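Local coordinates for glucuronan lyase A (Trichoderma reesei, PDB 2ZZJ), which probably cleaves beta-1,4-glucuronan within the chain as a calcium-containing polysaccharide lyase with a beta-jelly-roll fold, at residues W80-A94 against W106-L119. Numbering follows the deposited sequence.
Sequences WQFQPQSYNIAQFIA and WMPSTMIWIQNNQL
The carbonyl oxygen of Ile-112 takes two backbone N-H groups at once: Ile-89 N lies 2.8 Å from Ile-112 O, and Ala-90 N reaches the same oxygen at 3.3 Å. This is a classic beta bulge in an antiparallel pair, and a second one-residue shift follows between Gln-91 and Ile-93. Asn-88 works at the first bulge. With its CG anti to the backbone N (chi1 -160°), the side chain turns along its own strand, and ND2 bonds Ala-90 O at 2.9 Å. That donor and Ile-112 N come to Ala-90 O from opposite faces of the carbonyl plane. Losing this amide to a leucine would probably cost Ala-90 O its donor on the face opposite Ile-112 N and leave the bulge without this side-chain bridge. Beside it, the bent Met-111 chain crosses Asn-88 at about a right angle, its CE 3.5 Å from Asn-88 OD1. On the same face Ser-86 OG, hydrogen-bonded to Asn-202, sits 3.3 Å from Trp-113 CD1, and the indole N-H at NE1 bonds Gln-115 OE1 almost straight (171°), in the plane of the indole. Ile-89 packs its CG1 against Ile-112 CG2 and its CG2 against Ile-114 CG1. At the type II' turn from Gln-115 to Gln-118, the Phe-82 ring meets Asn-116 O at its edge, CD1 to O 3.3 Å, while one face lies over Trp-80 CD1. Within this jelly roll, strand 86-95 pairs on its other side with strand 192-197, and strand 106-115 passes through the turn into strand 118-126.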
ATOM      1  N   TRP A  80     -16.870   9.331   1.437  1.00 14.78           N
ATOM      2  CA  TRP A  80     -15.714   9.450   0.549  1.00 14.78           C
ATOM      3  C   TRP A  80     -16.135  10.112  -0.743  1.00 15.08           C
ATOM      4  O   TRP A  80     -17.143   9.721  -1.336  1.00 16.49           O
ATOM      5  CB  TRP A  80     -15.091   8.067   0.245  1.00 14.06           C
ATOM      6  CG  TRP A  80     -13.824   8.115  -0.589  1.00 13.89           C
ATOM      7  CD1 TRP A  80     -13.722   8.024  -1.956  1.00 11.03           C
ATOM      8  CD2 TRP A  80     -12.473   8.221  -0.093  1.00 13.00           C
ATOM      9  NE1 TRP A  80     -12.397   8.105  -2.343  1.00 12.56           N
ATOM     10  CE2 TRP A  80     -11.611   8.198  -1.222  1.00 11.57           C
ATOM     11  CE3 TRP A  80     -11.911   8.336   1.196  1.00 13.41           C
ATOM     12  CZ2 TRP A  80     -10.202   8.293  -1.107  1.00 14.01           C
ATOM     13  CZ3 TRP A  80     -10.517   8.409   1.309  1.00 11.57           C
ATOM     14  CH2 TRP A  80      -9.680   8.406   0.161  1.00 12.60           C
ATOM     15  N   GLN A  81     -15.378  11.113  -1.166  1.00 15.74           N
ATOM     16  CA  GLN A  81     -15.693  11.857  -2.389  1.00 16.27           C
ATOM     17  C   GLN A  81     -14.797  11.301  -3.472  1.00 15.84           C
ATOM     18  O   GLN A  81     -13.598  11.619  -3.550  1.00 15.76           O
ATOM     19  CB  GLN A  81     -15.476  13.371  -2.151  1.00 14.96           C
ATOM     20  CG  GLN A  81     -16.093  14.256  -3.228  1.00 17.54           C
ATOM     21  CD  GLN A  81     -15.748  15.716  -3.008  1.00 17.36           C
ATOM     22  OE1 GLN A  81     -14.838  16.249  -3.640  1.00 20.01           O
ATOM     23  NE2 GLN A  81     -16.413  16.338  -2.062  1.00 17.02           N
ATOM     24  N   PHE A  82     -15.364  10.457  -4.327  1.00 17.01           N
ATOM     25  CA  PHE A  82     -14.578   9.802  -5.354  1.00 17.55           C
ATOM     26  C   PHE A  82     -14.107  10.868  -6.349  1.00 18.69           C
ATOM     27  O   PHE A  82     -14.922  11.726  -6.793  1.00 19.40           O
ATOM     28  CB  PHE A  82     -15.402   8.677  -6.023  1.00 17.46           C
ATOM     29  CG  PHE A  82     -15.695   7.524  -5.108  1.00 17.31           C
ATOM     30  CD1 PHE A  82     -14.754   6.493  -4.943  1.00 18.10           C
ATOM     31  CD2 PHE A  82     -16.887   7.463  -4.393  1.00 15.37           C
ATOM     32  CE1 PHE A  82     -15.004   5.429  -4.091  1.00 17.05           C
ATOM     33  CE2 PHE A  82     -17.156   6.400  -3.551  1.00 18.90           C
ATOM     34  CZ  PHE A  82     -16.195   5.373  -3.381  1.00 19.80           C
ATOM     35  N   GLN A  83     -12.807  10.814  -6.677  1.00 18.37           N
ATOM     36  CA  GLN A  83     -12.116  11.753  -7.561  1.00 18.88           C
ATOM     37  C   GLN A  83     -11.049  11.014  -8.356  1.00 20.15           C
ATOM     38  O   GLN A  83     -10.558   9.948  -7.911  1.00 19.24           O
ATOM     39  CB  GLN A  83     -11.488  12.926  -6.766  1.00 18.95           C
ATOM     40  CG  GLN A  83     -12.482  13.813  -6.059  1.00 19.28           C
ATOM     41  CD  GLN A  83     -13.345  14.647  -7.020  1.00 21.21           C
ATOM     42  OE1 GLN A  83     -13.161  14.609  -8.235  1.00 18.12           O
ATOM     43  NE2 GLN A  83     -14.272  15.404  -6.464  1.00 18.97           N
ATOM     44  N   PRO A  84     -10.718  11.524  -9.567  1.00 19.72           N
ATOM     45  CA  PRO A  84      -9.736  10.932 -10.462  1.00 20.14           C
ATOM     46  C   PRO A  84      -8.291  10.916  -9.969  1.00 20.05           C
ATOM     47  O   PRO A  84      -7.462  10.220 -10.562  1.00 20.87           O
ATOM     48  CB  PRO A  84      -9.817  11.814 -11.729  1.00 21.35           C
ATOM     49  CG  PRO A  84     -10.615  13.017 -11.365  1.00 20.68           C
ATOM     50  CD  PRO A  84     -11.419  12.688 -10.171  1.00 21.05           C
ATOM     51  N   GLN A  85      -7.971  11.704  -8.944  1.00 19.23           N
ATOM     52  CA  GLN A  85      -6.616  11.689  -8.372  1.00 19.25           C
ATOM     53  C   GLN A  85      -6.374  10.361  -7.661  1.00 18.59           C
ATOM     54  O   GLN A  85      -7.320   9.627  -7.382  1.00 19.96           O
ATOM     55  CB  GLN A  85      -6.402  12.847  -7.402  1.00 17.75           C
ATOM     56  CG  GLN A  85      -6.251  14.213  -8.098  1.00 19.85           C
ATOM     57  CD  GLN A  85      -5.930  15.334  -7.140  1.00 18.28           C
ATOM     58  OE1 GLN A  85      -6.624  15.547  -6.153  1.00 19.58           O
ATOM     59  NE2 GLN A  85      -4.908  16.117  -7.474  1.00 22.44           N
ATOM     60  N   SER A  86      -5.107  10.053  -7.399  1.00 18.23           N
ATOM     61  CA  SER A  86      -4.744   8.893  -6.582  1.00 16.49           C
ATOM     62  C   SER A  86      -4.787   9.221  -5.107  1.00 15.84           C
ATOM     63  O   SER A  86      -4.258  10.245  -4.692  1.00 15.77           O
ATOM     64  CB  SER A  86      -3.327   8.431  -6.920  1.00 16.45           C
ATOM     65  OG  SER A  86      -2.805   7.585  -5.892  1.00 17.40           O
ATOM     66  N   TYR A  87      -5.391   8.328  -4.330  1.00 14.94           N
ATOM     67  CA  TYR A  87      -5.190   8.254  -2.866  1.00 13.78           C
ATOM     68  C   TYR A  87      -4.609   6.869  -2.617  1.00 13.74           C
ATOM     69  O   TYR A  87      -5.266   5.860  -2.865  1.00 11.24           O
ATOM     70  CB  TYR A  87      -6.488   8.490  -2.078  1.00 13.84           C
ATOM     71  CG  TYR A  87      -7.012   9.898  -2.264  1.00 14.09           C
ATOM     72  CD1 TYR A  87      -6.571  10.926  -1.436  1.00 14.88           C
ATOM     73  CD2 TYR A  87      -7.901  10.208  -3.319  1.00 14.53           C
ATOM     74  CE1 TYR A  87      -7.030  12.234  -1.613  1.00 14.87           C
ATOM     75  CE2 TYR A  87      -8.365  11.520  -3.508  1.00 14.76           C
ATOM     76  CZ  TYR A  87      -7.910  12.524  -2.652  1.00 15.78           C
ATOM     77  OH  TYR A  87      -8.315  13.841  -2.792  1.00 13.93           O
ATOM     78  N   ASN A  88      -3.347   6.837  -2.202  1.00 12.86           N
ATOM     79  CA  ASN A  88      -2.632   5.582  -2.064  1.00 12.54           C
ATOM     80  C   ASN A  88      -3.012   4.987  -0.713  1.00 11.84           C
ATOM     81  O   ASN A  88      -3.164   5.723   0.267  1.00 11.95           O
ATOM     82  CB  ASN A  88      -1.126   5.825  -2.142  1.00 13.01           C
ATOM     83  CG  ASN A  88      -0.358   4.564  -2.493  1.00 13.66           C
ATOM     84  OD1 ASN A  88      -0.275   4.165  -3.668  1.00 13.45           O
ATOM     85  ND2 ASN A  88       0.209   3.923  -1.477  1.00 11.76           N
ATOM     86  N   ILE A  89      -3.198   3.669  -0.668  1.00 11.53           N
ATOM     87  CA  ILE A  89      -3.609   3.025   0.581  1.00 11.93           C
ATOM     88  C   ILE A  89      -2.584   2.015   1.169  1.00 10.89           C
ATOM     89  O   ILE A  89      -2.708   1.654   2.349  1.00 10.74           O
ATOM     90  CB  ILE A  89      -5.014   2.375   0.509  1.00 13.51           C
ATOM     91  CG1 ILE A  89      -5.077   1.254  -0.558  1.00 12.29           C
ATOM     92  CG2 ILE A  89      -6.126   3.458   0.233  1.00 11.66           C
ATOM     93  CD1 ILE A  89      -6.427   0.451  -0.512  1.00 13.79           C
ATOM     94  N   ALA A  90      -1.626   1.550   0.353  1.00 10.62           N
ATOM     95  CA  ALA A  90      -0.543   0.645   0.826  1.00 10.83           C
ATOM     96  C   ALA A  90       0.625   0.715  -0.140  1.00 12.17           C
ATOM     97  O   ALA A  90       0.441   1.023  -1.346  1.00 12.14           O
ATOM     98  CB  ALA A  90      -1.042  -0.806   0.913  1.00 10.96           C
ATOM     99  N   GLN A  91       1.832   0.432   0.348  1.00 12.33           N
ATOM    100  CA  GLN A  91       2.967   0.422  -0.586  1.00 13.14           C
ATOM    101  C   GLN A  91       4.129  -0.331  -0.027  1.00 12.90           C
ATOM    102  O   GLN A  91       4.296  -0.372   1.213  1.00 13.54           O
ATOM    103  CB  GLN A  91       3.414   1.845  -0.926  1.00 12.03           C
ATOM    104  CG  GLN A  91       3.776   2.743   0.244  1.00 14.03           C
ATOM    105  CD  GLN A  91       4.519   4.020  -0.205  1.00 14.97           C
ATOM    106  OE1 GLN A  91       5.140   4.038  -1.267  1.00 18.74           O
ATOM    107  NE2 GLN A  91       4.437   5.075   0.594  1.00 16.71           N
ATOM    108  N   PHE A  92       4.910  -0.902  -0.940  1.00 12.95           N
ATOM    109  CA  PHE A  92       6.238  -1.439  -0.623  1.00 15.05           C
ATOM    110  C   PHE A  92       7.258  -0.430  -1.063  1.00 16.53           C
ATOM    111  O   PHE A  92       7.159   0.131  -2.186  1.00 17.32           O
ATOM    112  CB  PHE A  92       6.458  -2.742  -1.359  1.00 14.39           C
ATOM    113  CG  PHE A  92       5.578  -3.863  -0.865  1.00 14.88           C
ATOM    114  CD1 PHE A  92       6.015  -4.677   0.199  1.00 14.63           C
ATOM    115  CD2 PHE A  92       4.340  -4.108  -1.442  1.00 14.23           C
ATOM    116  CE1 PHE A  92       5.228  -5.736   0.656  1.00 15.99           C
ATOM    117  CE2 PHE A  92       3.537  -5.163  -0.968  1.00 16.57           C
ATOM    118  CZ  PHE A  92       3.995  -5.964   0.091  1.00 14.82           C
ATOM    119  N   ILE A  93       8.239  -0.197  -0.199  1.00 17.85           N
ATOM    120  CA  ILE A  93       9.217   0.853  -0.452  1.00 18.57           C
ATOM    121  C   ILE A  93      10.544   0.573   0.257  1.00 20.02           C
ATOM    122  O   ILE A  93      10.581   0.211   1.459  1.00 19.47           O
ATOM    123  CB  ILE A  93       8.620   2.257  -0.099  1.00 18.28           C
ATOM    124  CG1 ILE A  93       9.592   3.410  -0.456  1.00 17.07           C
ATOM    125  CG2 ILE A  93       8.140   2.314   1.380  1.00 19.38           C
ATOM    126  CD1 ILE A  93       8.990   4.763  -0.185  1.00 18.84           C
ATOM    127  N   ALA A  94      11.636   0.758  -0.496  1.00 21.04           N
ATOM    128  CA  ALA A  94      12.993   0.583   0.033  1.00 22.95           C
ATOM    129  C   ALA A  94      13.786   1.873  -0.105  1.00 24.32           C
ATOM    130  O   ALA A  94      13.635   2.593  -1.092  1.00 25.20           O
ATOM    131  CB  ALA A  94      13.707  -0.489  -0.718  1.00 22.60           C
ATOM    132  N   TRP A 106      14.862   6.675  -2.230  1.00 29.87           N
ATOM    133  CA  TRP A 106      13.677   5.886  -1.862  1.00 29.76           C
ATOM    134  C   TRP A 106      12.963   5.496  -3.126  1.00 28.56           C
ATOM    135  O   TRP A 106      12.676   6.363  -3.957  1.00 28.66           O
ATOM    136  CB  TRP A 106      12.733   6.705  -1.007  1.00 30.18           C
ATOM    137  CG  TRP A 106      13.223   6.925   0.350  1.00 31.60           C
ATOM    138  CD1 TRP A 106      13.992   7.972   0.785  1.00 33.15           C
ATOM    139  CD2 TRP A 106      13.006   6.084   1.488  1.00 33.58           C
ATOM    140  NE1 TRP A 106      14.268   7.832   2.129  1.00 33.86           N
ATOM    141  CE2 TRP A 106      13.669   6.686   2.587  1.00 33.60           C
ATOM    142  CE3 TRP A 106      12.323   4.870   1.689  1.00 33.35           C
ATOM    143  CZ2 TRP A 106      13.658   6.124   3.870  1.00 33.59           C
ATOM    144  CZ3 TRP A 106      12.306   4.320   2.959  1.00 32.46           C
ATOM    145  CH2 TRP A 106      12.973   4.945   4.037  1.00 33.12           C
ATOM    146  N   MET A 107      12.697   4.204  -3.296  1.00 26.34           N
ATOM    147  CA  MET A 107      11.954   3.740  -4.449  1.00 24.81           C
ATOM    148  C   MET A 107      10.786   2.881  -4.001  1.00 23.55           C
ATOM    149  O   MET A 107      10.999   1.776  -3.484  1.00 21.72           O
ATOM    150  CB  MET A 107      12.821   2.917  -5.392  1.00 24.51           C
ATOM    151  CG  MET A 107      12.246   2.787  -6.757  1.00 24.30           C
ATOM    152  SD  MET A 107      12.715   1.313  -7.613  1.00 28.18           S
ATOM    153  CE  MET A 107      11.650   0.065  -6.854  1.00 27.93           C
ATOM    154  N   PRO A 108       9.556   3.383  -4.187  1.00 22.15           N
ATOM    155  CA  PRO A 108       8.430   2.447  -4.005  1.00 20.87           C
ATOM    156  C   PRO A 108       8.385   1.454  -5.139  1.00 20.34           C
ATOM    157  O   PRO A 108       8.626   1.815  -6.310  1.00 19.60           O
ATOM    158  CB  PRO A 108       7.183   3.352  -4.052  1.00 21.03           C
ATOM    159  CG  PRO A 108       7.623   4.627  -4.800  1.00 21.40           C
ATOM    160  CD  PRO A 108       9.130   4.759  -4.529  1.00 22.86           C
ATOM    161  N   SER A 109       8.065   0.206  -4.828  1.00 18.41           N
ATOM    162  CA  SER A 109       7.832  -0.760  -5.885  1.00 18.83           C
ATOM    163  C   SER A 109       6.335  -0.954  -6.101  1.00 18.46           C
ATOM    164  O   SER A 109       5.667  -0.156  -6.796  1.00 18.38           O
ATOM    165  CB  SER A 109       8.554  -2.091  -5.604  1.00 18.80           C
ATOM    166  OG  SER A 109       8.223  -2.657  -4.339  1.00 19.88           O
ATOM    167  N   THR A 110       5.801  -2.023  -5.529  1.00 17.28           N
ATOM    168  CA  THR A 110       4.378  -2.265  -5.662  1.00 16.51           C
ATOM    169  C   THR A 110       3.632  -1.258  -4.779  1.00 16.13           C
ATOM    170  O   THR A 110       4.041  -0.979  -3.641  1.00 15.08           O
ATOM    171  CB  THR A 110       4.004  -3.733  -5.353  1.00 16.43           C
ATOM    172  OG1 THR A 110       4.260  -4.550  -6.522  1.00 16.86           O
ATOM    173  CG2 THR A 110       2.543  -3.887  -4.985  1.00 15.88           C
ATOM    174  N   MET A 111       2.548  -0.707  -5.335  1.00 15.35           N
ATOM    175  CA  MET A 111       1.695   0.254  -4.621  1.00 15.93           C
ATOM    176  C   MET A 111       0.255  -0.128  -4.848  1.00 14.84           C
ATOM    177  O   MET A 111      -0.100  -0.740  -5.890  1.00 15.98           O
ATOM    178  CB  MET A 111       1.933   1.715  -5.088  1.00 15.25           C
ATOM    179  CG  MET A 111       3.373   2.223  -4.857  1.00 15.95           C
ATOM    180  SD  MET A 111       3.624   3.871  -5.619  1.00 18.60           S
ATOM    181  CE  MET A 111       3.127   4.888  -4.262  1.00 17.91           C
ATOM    182  N   ILE A 112      -0.587   0.217  -3.879  1.00 13.08           N
ATOM    183  CA  ILE A 112      -2.009  -0.040  -4.008  1.00 12.32           C
ATOM    184  C   ILE A 112      -2.727   1.267  -3.765  1.00 12.09           C
ATOM    185  O   ILE A 112      -2.470   1.943  -2.770  1.00 10.95           O
ATOM    186  CB  ILE A 112      -2.495  -1.135  -2.991  1.00 12.54           C
ATOM    187  CG1 ILE A 112      -1.607  -2.398  -3.114  1.00 12.66           C
ATOM    188  CG2 ILE A 112      -4.034  -1.396  -3.197  1.00 11.18           C
ATOM    189  CD1 ILE A 112      -1.983  -3.585  -2.241  1.00 13.61           C
ATOM    190  N   TRP A 113      -3.636   1.642  -4.668  1.00 12.94           N
ATOM    191  CA  TRP A 113      -4.301   2.932  -4.533  1.00 12.87           C
ATOM    192  C   TRP A 113      -5.720   2.931  -5.062  1.00 13.85           C
ATOM    193  O   TRP A 113      -6.122   1.975  -5.704  1.00 13.22           O
ATOM    194  CB  TRP A 113      -3.473   4.068  -5.154  1.00 13.06           C
ATOM    195  CG  TRP A 113      -3.305   4.098  -6.689  1.00 14.30           C
ATOM    196  CD1 TRP A 113      -3.967   4.933  -7.571  1.00 15.56           C
ATOM    197  CD2 TRP A 113      -2.346   3.373  -7.480  1.00 15.69           C
ATOM    198  NE1 TRP A 113      -3.510   4.731  -8.854  1.00 14.66           N
ATOM    199  CE2 TRP A 113      -2.520   3.788  -8.832  1.00 14.39           C
ATOM    200  CE3 TRP A 113      -1.357   2.407  -7.184  1.00 14.10           C
ATOM    201  CZ2 TRP A 113      -1.739   3.280  -9.880  1.00 13.39           C
ATOM    202  CZ3 TRP A 113      -0.590   1.878  -8.236  1.00 15.29           C
ATOM    203  CH2 TRP A 113      -0.799   2.330  -9.577  1.00 15.60           C
ATOM    204  N   ILE A 114      -6.456   3.983  -4.696  1.00 14.81           N
ATOM    205  CA  ILE A 114      -7.808   4.285  -5.236  1.00 16.26           C
ATOM    206  C   ILE A 114      -7.674   5.371  -6.295  1.00 16.13           C
ATOM    207  O   ILE A 114      -7.048   6.391  -6.044  1.00 15.75           O
ATOM    208  CB  ILE A 114      -8.776   4.825  -4.104  1.00 16.20           C
ATOM    209  CG1 ILE A 114      -8.787   3.903  -2.873  1.00 18.44           C
ATOM    210  CG2 ILE A 114     -10.213   4.926  -4.614  1.00 16.23           C
ATOM    211  CD1 ILE A 114      -9.271   2.502  -3.155  1.00 18.72           C
ATOM    212  N   GLN A 115      -8.265   5.162  -7.476  1.00 17.56           N
ATOM    213  CA  GLN A 115      -8.350   6.190  -8.514  1.00 18.59           C
ATOM    214  C   GLN A 115      -9.806   6.153  -8.966  1.00 18.41           C
ATOM    215  O   GLN A 115     -10.294   5.107  -9.331  1.00 17.50           O
ATOM    216  CB  GLN A 115      -7.391   5.818  -9.663  1.00 19.38           C
ATOM    217  CG  GLN A 115      -6.910   6.943 -10.530  1.00 21.57           C
ATOM    218  CD  GLN A 115      -5.752   6.538 -11.450  1.00 20.94           C
ATOM    219  OE1 GLN A 115      -4.669   6.159 -11.000  1.00 22.04           O
ATOM    220  NE2 GLN A 115      -5.970   6.666 -12.759  1.00 22.20           N
ATOM    221  N   ASN A 116     -10.513   7.268  -8.889  1.00 18.68           N
ATOM    222  CA  ASN A 116     -11.983   7.226  -9.039  1.00 19.98           C
ATOM    223  C   ASN A 116     -12.527   6.206  -8.039  1.00 19.42           C
ATOM    224  O   ASN A 116     -12.114   6.237  -6.873  1.00 19.66           O
ATOM    225  CB  ASN A 116     -12.361   6.886 -10.493  1.00 20.64           C
ATOM    226  CG  ASN A 116     -11.949   8.008 -11.473  1.00 24.72           C
ATOM    227  OD1 ASN A 116     -12.403   9.140 -11.326  1.00 29.95           O
ATOM    228  ND2 ASN A 116     -11.107   7.687 -12.463  1.00 24.06           N
ATOM    229  N   ASN A 117     -13.385   5.273  -8.466  1.00 18.68           N
ATOM    230  CA  ASN A 117     -13.878   4.260  -7.512  1.00 18.56           C
ATOM    231  C   ASN A 117     -13.230   2.894  -7.720  1.00 17.86           C
ATOM    232  O   ASN A 117     -13.809   1.855  -7.410  1.00 17.78           O
ATOM    233  CB  ASN A 117     -15.412   4.145  -7.541  1.00 19.56           C
ATOM    234  CG  ASN A 117     -15.923   3.570  -8.831  1.00 19.89           C
ATOM    235  OD1 ASN A 117     -15.211   3.523  -9.833  1.00 22.37           O
ATOM    236  ND2 ASN A 117     -17.180   3.120  -8.817  1.00 26.42           N
ATOM    237  N   GLN A 118     -12.014   2.902  -8.228  1.00 17.97           N
ATOM    238  CA  GLN A 118     -11.374   1.664  -8.632  1.00 17.92           C
ATOM    239  C   GLN A 118     -10.083   1.433  -7.854  1.00 17.75           C
ATOM    240  O   GLN A 118      -9.325   2.379  -7.645  1.00 17.25           O
ATOM    241  CB  GLN A 118     -11.066   1.751 -10.121  1.00 18.93           C
ATOM    242  CG  GLN A 118     -12.332   1.822 -10.999  1.00 20.68           C
ATOM    243  CD  GLN A 118     -13.078   0.494 -10.973  1.00 21.73           C
ATOM    244  OE1 GLN A 118     -14.290   0.445 -10.744  1.00 25.75           O
ATOM    245  NE2 GLN A 118     -12.339  -0.583 -11.116  1.00 20.77           N
ATOM    246  N   LEU A 119      -9.856   0.182  -7.441  1.00 16.66           N
ATOM    247  CA  LEU A 119      -8.554  -0.254  -6.910  1.00 15.96           C
ATOM    248  C   LEU A 119      -7.555  -0.446  -8.036  1.00 15.93           C
ATOM    249  O   LEU A 119      -7.819  -1.214  -8.979  1.00 16.46           O
ATOM    250  CB  LEU A 119      -8.678  -1.586  -6.201  1.00 15.76           C
ATOM    251  CG  LEU A 119      -7.561  -2.020  -5.241  1.00 16.87           C
ATOM    252  CD1 LEU A 119      -7.629  -1.189  -3.985  1.00 16.36           C
ATOM    253  CD2 LEU A 119      -7.681  -3.506  -4.911  1.00 16.55           C
TER
HETATM  254  O   HOH W   1     -11.658   8.351  -5.208  1.00 16.05           O
HETATM  255  O   HOH W   2      -8.148   9.134 -12.995  1.00 37.89           O
HETATM  256  O   HOH W   3      -8.994   8.438  -5.811  1.00 14.44           O